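Local coordinates for protease Do-like 2, chloroplastic (Arabidopsis thaliana, PDB 4FLN), which is a chloroplast serine protease that makes the primary cleavage in the photodamaged D1 protein of photosystem II, at residues L255-L267 and E277-A290. Residues are numbered along the deposited sequence; the frame is centred on the assembly and turned at random.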
loop_
_atom_site.group_PDB
_atom_site.type_symbol
_atom_site.label_atom_id
_atom_site.label_comp_id
_atom_site.label_asym_id
_atom_site.label_seq_id
_atom_site.Cartn_x
_atom_site.Cartn_y
_atom_site.Cartn_z
ATOM N N LEU B 255 27.112 2.225 -34.245
ATOM C CA LEU B 255 28.363 2.888 -34.550
ATOM C C LEU B 255 29.417 2.573 -33.504
ATOM O O LEU B 255 30.598 2.841 -33.723
ATOM C CB LEU B 255 28.145 4.396 -34.615
ATOM C CG LEU B 255 29.381 5.257 -34.882
ATOM C CD1 LEU B 255 30.174 4.766 -36.111
ATOM C CD2 LEU B 255 28.966 6.717 -35.029
ATOM N N GLY B 256 28.979 2.029 -32.367
ATOM C CA GLY B 256 29.866 1.624 -31.290
ATOM C C GLY B 256 30.515 2.746 -30.500
ATOM O O GLY B 256 31.658 2.621 -30.058
ATOM N N VAL B 257 29.778 3.829 -30.285
ATOM C CA VAL B 257 30.371 5.054 -29.754
ATOM C C VAL B 257 29.469 5.748 -28.718
ATOM O O VAL B 257 28.247 5.655 -28.796
ATOM C CB VAL B 257 30.750 5.997 -30.942
ATOM C CG1 VAL B 257 30.264 7.412 -30.730
ATOM C CG2 VAL B 257 32.238 5.957 -31.188
ATOM N N LEU B 258 30.080 6.432 -27.748
ATOM C CA LEU B 258 29.347 7.129 -26.683
ATOM C C LEU B 258 29.472 8.646 -26.849
ATOM O O LEU B 258 30.540 9.212 -26.630
ATOM C CB LEU B 258 29.905 6.709 -25.323
ATOM C CG LEU B 258 29.114 6.840 -24.015
ATOM C CD1 LEU B 258 29.859 7.729 -23.016
ATOM C CD2 LEU B 258 27.706 7.341 -24.244
ATOM N N LEU B 259 28.365 9.298 -27.204
ATOM C CA LEU B 259 28.362 10.707 -27.640
ATOM C C LEU B 259 27.919 11.750 -26.603
ATOM O O LEU B 259 27.048 11.509 -25.769
ATOM C CB LEU B 259 27.490 10.866 -28.888
ATOM C CG LEU B 259 27.893 9.976 -30.054
ATOM C CD1 LEU B 259 26.819 9.999 -31.110
ATOM C CD2 LEU B 259 29.246 10.429 -30.615
ATOM N N GLN B 260 28.527 12.920 -26.674
ATOM C CA GLN B 260 28.100 14.040 -25.851
ATOM C C GLN B 260 27.603 15.174 -26.760
ATOM O O GLN B 260 28.251 15.504 -27.756
ATOM C CB GLN B 260 29.249 14.514 -24.954
ATOM C CG GLN B 260 28.872 15.608 -23.992
ATOM C CD GLN B 260 30.003 16.012 -23.050
ATOM O OE1 GLN B 260 30.704 15.165 -22.480
ATOM N NE2 GLN B 260 30.177 17.323 -22.874
ATOM N N LYS B 261 26.446 15.746 -26.428
ATOM C CA LYS B 261 25.929 16.915 -27.144
ATOM C C LYS B 261 26.829 18.137 -26.904
ATOM O O LYS B 261 27.356 18.305 -25.804
ATOM C CB LYS B 261 24.485 17.210 -26.712
ATOM C CG LYS B 261 23.443 16.236 -27.274
ATOM C CD LYS B 261 22.103 16.353 -26.564
ATOM C CE LYS B 261 21.231 15.093 -26.761
ATOM N NZ LYS B 261 20.427 15.051 -28.034
ATOM N N LEU B 262 27.036 18.976 -27.922
ATOM C CA LEU B 262 27.748 20.221 -27.655
ATOM C C LEU B 262 26.801 21.387 -27.839
ATOM O O LEU B 262 26.689 21.945 -28.928
ATOM C CB LEU B 262 28.890 20.377 -28.659
ATOM C CG LEU B 262 29.663 19.099 -28.999
ATOM C CD1 LEU B 262 30.497 19.285 -30.249
ATOM C CD2 LEU B 262 30.531 18.683 -27.826
ATOM N N GLU B 263 26.168 21.782 -26.739
ATOM C CA GLU B 263 25.362 22.988 -26.657
ATOM C C GLU B 263 26.215 24.181 -26.222
ATOM O O GLU B 263 26.091 25.283 -26.747
ATOM C CB GLU B 263 24.171 22.765 -25.723
ATOM C CG GLU B 263 23.217 23.942 -25.589
ATOM C CD GLU B 263 22.053 23.632 -24.661
ATOM O OE1 GLU B 263 21.362 24.581 -24.220
ATOM O OE2 GLU B 263 21.833 22.430 -24.376
ATOM N N ASN B 264 27.091 23.942 -25.253
ATOM C CA ASN B 264 27.860 25.016 -24.640
ATOM C C ASN B 264 28.892 25.663 -25.547
ATOM O O ASN B 264 29.684 24.977 -26.179
ATOM C CB ASN B 264 28.539 24.537 -23.366
ATOM C CG ASN B 264 29.317 25.632 -22.702
ATOM O OD1 ASN B 264 30.480 25.868 -23.032
ATOM N ND2 ASN B 264 28.676 26.332 -21.775
ATOM N N PRO B 265 28.888 26.997 -25.601
ATOM C CA PRO B 265 29.764 27.782 -26.474
ATOM C C PRO B 265 31.232 27.430 -26.299
ATOM O O PRO B 265 31.935 27.200 -27.287
ATOM C CB PRO B 265 29.549 29.208 -25.971
ATOM C CG PRO B 265 28.201 29.202 -25.397
ATOM C CD PRO B 265 27.993 27.851 -24.804
ATOM N N ALA B 266 31.680 27.378 -25.046
ATOM C CA ALA B 266 33.099 27.210 -24.735
ATOM C C ALA B 266 33.607 25.826 -25.147
ATOM O O ALA B 266 34.692 25.691 -25.716
ATOM C CB ALA B 266 33.356 27.473 -23.256
ATOM N N LEU B 267 32.816 24.801 -24.866
ATOM C CA LEU B 267 33.097 23.491 -25.413
ATOM C C LEU B 267 33.424 23.618 -26.891
ATOM O O LEU B 267 34.532 23.318 -27.324
ATOM C CB LEU B 267 31.892 22.580 -25.252
ATOM C CG LEU B 267 32.165 21.277 -24.525
ATOM C CD1 LEU B 267 31.053 20.314 -24.857
ATOM C CD2 LEU B 267 33.535 20.716 -24.907
ATOM N N GLU B 277 27.288 22.446 -34.962
ATOM C CA GLU B 277 27.319 21.107 -35.529
ATOM C C GLU B 277 28.148 20.185 -34.656
ATOM O O GLU B 277 29.025 20.628 -33.914
ATOM C CB GLU B 277 27.921 21.130 -36.936
ATOM C CG GLU B 277 26.946 21.491 -38.045
ATOM C CD GLU B 277 27.484 21.161 -39.422
ATOM O OE1 GLU B 277 28.655 20.731 -39.510
ATOM O OE2 GLU B 277 26.737 21.325 -40.413
ATOM N N GLY B 278 27.891 18.893 -34.765
ATOM C CA GLY B 278 28.765 17.923 -34.151
ATOM C C GLY B 278 28.435 17.450 -32.760
ATOM O O GLY B 278 27.927 18.181 -31.913
ATOM N N VAL B 279 28.775 16.196 -32.526
ATOM C CA VAL B 279 28.666 15.596 -31.218
ATOM C C VAL B 279 30.056 15.069 -30.847
ATOM O O VAL B 279 30.790 14.588 -31.708
ATOM C CB VAL B 279 27.604 14.485 -31.235
ATOM C CG1 VAL B 279 26.250 15.092 -31.474
ATOM C CG2 VAL B 279 27.891 13.488 -32.332
ATOM N N LEU B 280 30.429 15.200 -29.575
ATOM C CA LEU B 280 31.752 14.787 -29.098
ATOM C C LEU B 280 31.817 13.295 -28.744
ATOM O O LEU B 280 30.925 12.764 -28.085
ATOM C CB LEU B 280 32.161 15.632 -27.895
ATOM C CG LEU B 280 33.537 15.445 -27.249
ATOM C CD1 LEU B 280 34.670 15.635 -28.247
ATOM C CD2 LEU B 280 33.703 16.412 -26.080
ATOM N N VAL B 281 32.875 12.620 -29.186
ATOM C CA VAL B 281 33.017 11.211 -28.892
ATOM C C VAL B 281 33.662 11.054 -27.528
ATOM O O VAL B 281 34.810 11.443 -27.318
ATOM C CB VAL B 281 33.912 10.536 -29.933
ATOM C CG1 VAL B 281 34.157 9.068 -29.561
ATOM C CG2 VAL B 281 33.283 10.661 -31.296
ATOM N N ARG B 282 32.881 10.530 -26.593
ATOM C CA ARG B 282 33.316 10.293 -25.219
ATOM C C ARG B 282 33.967 8.935 -24.963
ATOM O O ARG B 282 34.886 8.815 -24.163
ATOM C CB ARG B 282 32.161 10.553 -24.253
ATOM C CG ARG B 282 31.694 12.008 -24.255
ATOM C CD ARG B 282 32.717 12.939 -23.603
ATOM N NE ARG B 282 33.885 13.150 -24.445
ATOM C CZ ARG B 282 35.093 13.459 -23.988
ATOM N NH1 ARG B 282 35.295 13.586 -22.688
ATOM N NH2 ARG B 282 36.101 13.632 -24.834
ATOM N N ARG B 283 33.445 7.906 -25.620
ATOM C CA ARG B 283 33.937 6.550 -25.434
ATOM C C ARG B 283 33.653 5.728 -26.687
ATOM O O ARG B 283 32.717 6.021 -27.432
ATOM C CB ARG B 283 33.278 5.893 -24.217
ATOM C CG ARG B 283 34.254 5.313 -23.218
ATOM C CD ARG B 283 34.531 6.284 -22.076
ATOM N NE ARG B 283 35.961 6.477 -21.820
ATOM C CZ ARG B 283 36.666 5.809 -20.911
ATOM N NH1 ARG B 283 36.089 4.879 -20.158
ATOM N NH2 ARG B 283 37.958 6.073 -20.758
ATOM N N VAL B 284 34.468 4.701 -26.908
ATOM C CA VAL B 284 34.286 3.776 -28.019
ATOM C C VAL B 284 34.247 2.346 -27.491
ATOM O O VAL B 284 34.916 2.020 -26.512
ATOM C CB VAL B 284 35.438 3.890 -29.033
ATOM C CG1 VAL B 284 35.443 5.254 -29.670
ATOM C CG2 VAL B 284 36.764 3.646 -28.341
ATOM N N GLU B 285 33.459 1.498 -28.137
ATOM C CA GLU B 285 33.445 0.078 -27.807
ATOM C C GLU B 285 34.631 -0.670 -28.426
ATOM O O GLU B 285 34.827 -0.660 -29.639
ATOM C CB GLU B 285 32.134 -0.564 -28.246
ATOM C CG GLU B 285 31.002 -0.411 -27.254
ATOM C CD GLU B 285 29.698 -0.973 -27.782
ATOM O OE1 GLU B 285 29.684 -2.150 -28.220
ATOM O OE2 GLU B 285 28.691 -0.230 -27.772
ATOM N N PRO B 286 35.419 -1.343 -27.580
ATOM C CA PRO B 286 36.604 -2.095 -28.006
ATOM C C PRO B 286 36.316 -3.177 -29.036
ATOM O O PRO B 286 37.223 -3.517 -29.783
ATOM C CB PRO B 286 37.091 -2.741 -26.706
ATOM C CG PRO B 286 36.575 -1.851 -25.637
ATOM C CD PRO B 286 35.233 -1.392 -26.121
ATOM N N THR B 287 35.103 -3.720 -29.082
ATOM C CA THR B 287 34.825 -4.778 -30.050
ATOM C C THR B 287 34.327 -4.254 -31.381
ATOM O O THR B 287 34.102 -5.036 -32.299
ATOM C CB THR B 287 33.824 -5.852 -29.542
ATOM O OG1 THR B 287 32.487 -5.332 -29.546
ATOM C CG2 THR B 287 34.216 -6.355 -28.154
ATOM N N SER B 288 34.175 -2.939 -31.491
ATOM C CA SER B 288 33.667 -2.328 -32.718
ATOM C C SER B 288 34.816 -1.760 -33.554
ATOM O O SER B 288 35.858 -1.387 -33.009
ATOM C CB SER B 288 32.647 -1.236 -32.410
ATOM O OG SER B 288 33.293 -0.016 -32.099
ATOM N N ASP B 289 34.645 -1.758 -34.876
ATOM C CA ASP B 289 35.668 -1.246 -35.782
ATOM C C ASP B 289 36.035 0.203 -35.484
ATOM O O ASP B 289 37.144 0.649 -35.791
ATOM C CB ASP B 289 35.237 -1.374 -37.238
ATOM C CG ASP B 289 36.264 -0.792 -38.198
ATOM O OD1 ASP B 289 37.463 -1.155 -38.086
ATOM O OD2 ASP B 289 35.867 0.038 -39.052
ATOM N N ALA B 290 35.130 0.931 -34.840
ATOM C CA ALA B 290 35.493 2.250 -34.373
ATOM C C ALA B 290 36.522 1.927 -33.314
ATOM O O ALA B 290 36.840 0.757 -33.104
ATOM C CB ALA B 290 34.306 2.923 -33.765
#
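Leu258 O takes two amide hydrogens from the strand 279-284: Arg282 N lies 2.7 Å from Leu258 O, and Arg283 N gives it a weaker bond. Both residues thus face Leu258, a classic beta bulge that shifts the antiparallel register by one. Leu258 N closes the bulge by bonding to Arg283 O; beyond it, Gln260 and Leu280 form a hydrogen-bonded pair, with Gln260 N 2.8 Å from Leu280 O. The extra residue brings Arg282 round to the side of Gln260: its chain, bent at chi2 and chi3, sets CG 3.6 Å from Gln260 CB, while the amide and guanidinium planes stand 85° apart. The polar end of Gln260 is held by a second subunit, where NE2 bonds to Val474 O. On the other face, Val257 CG2 meets Val284 CG1 at 3.6 Å, and both methyls of Leu259 come against Val279 CG2 from the same side; Val279 and Val281 also touch Ile300 of strand 299-303. Back on the face of Gln260, Leu262 CD2 packs 3.5 Å from Leu280 CB, the two side chains nearly perpendicular. The backbones of Leu255, Val257 and Leu259 hydrogen-bond a bound peptide, as expected of the carboxylate-binding loop and adjoining strand of a PDZ domain.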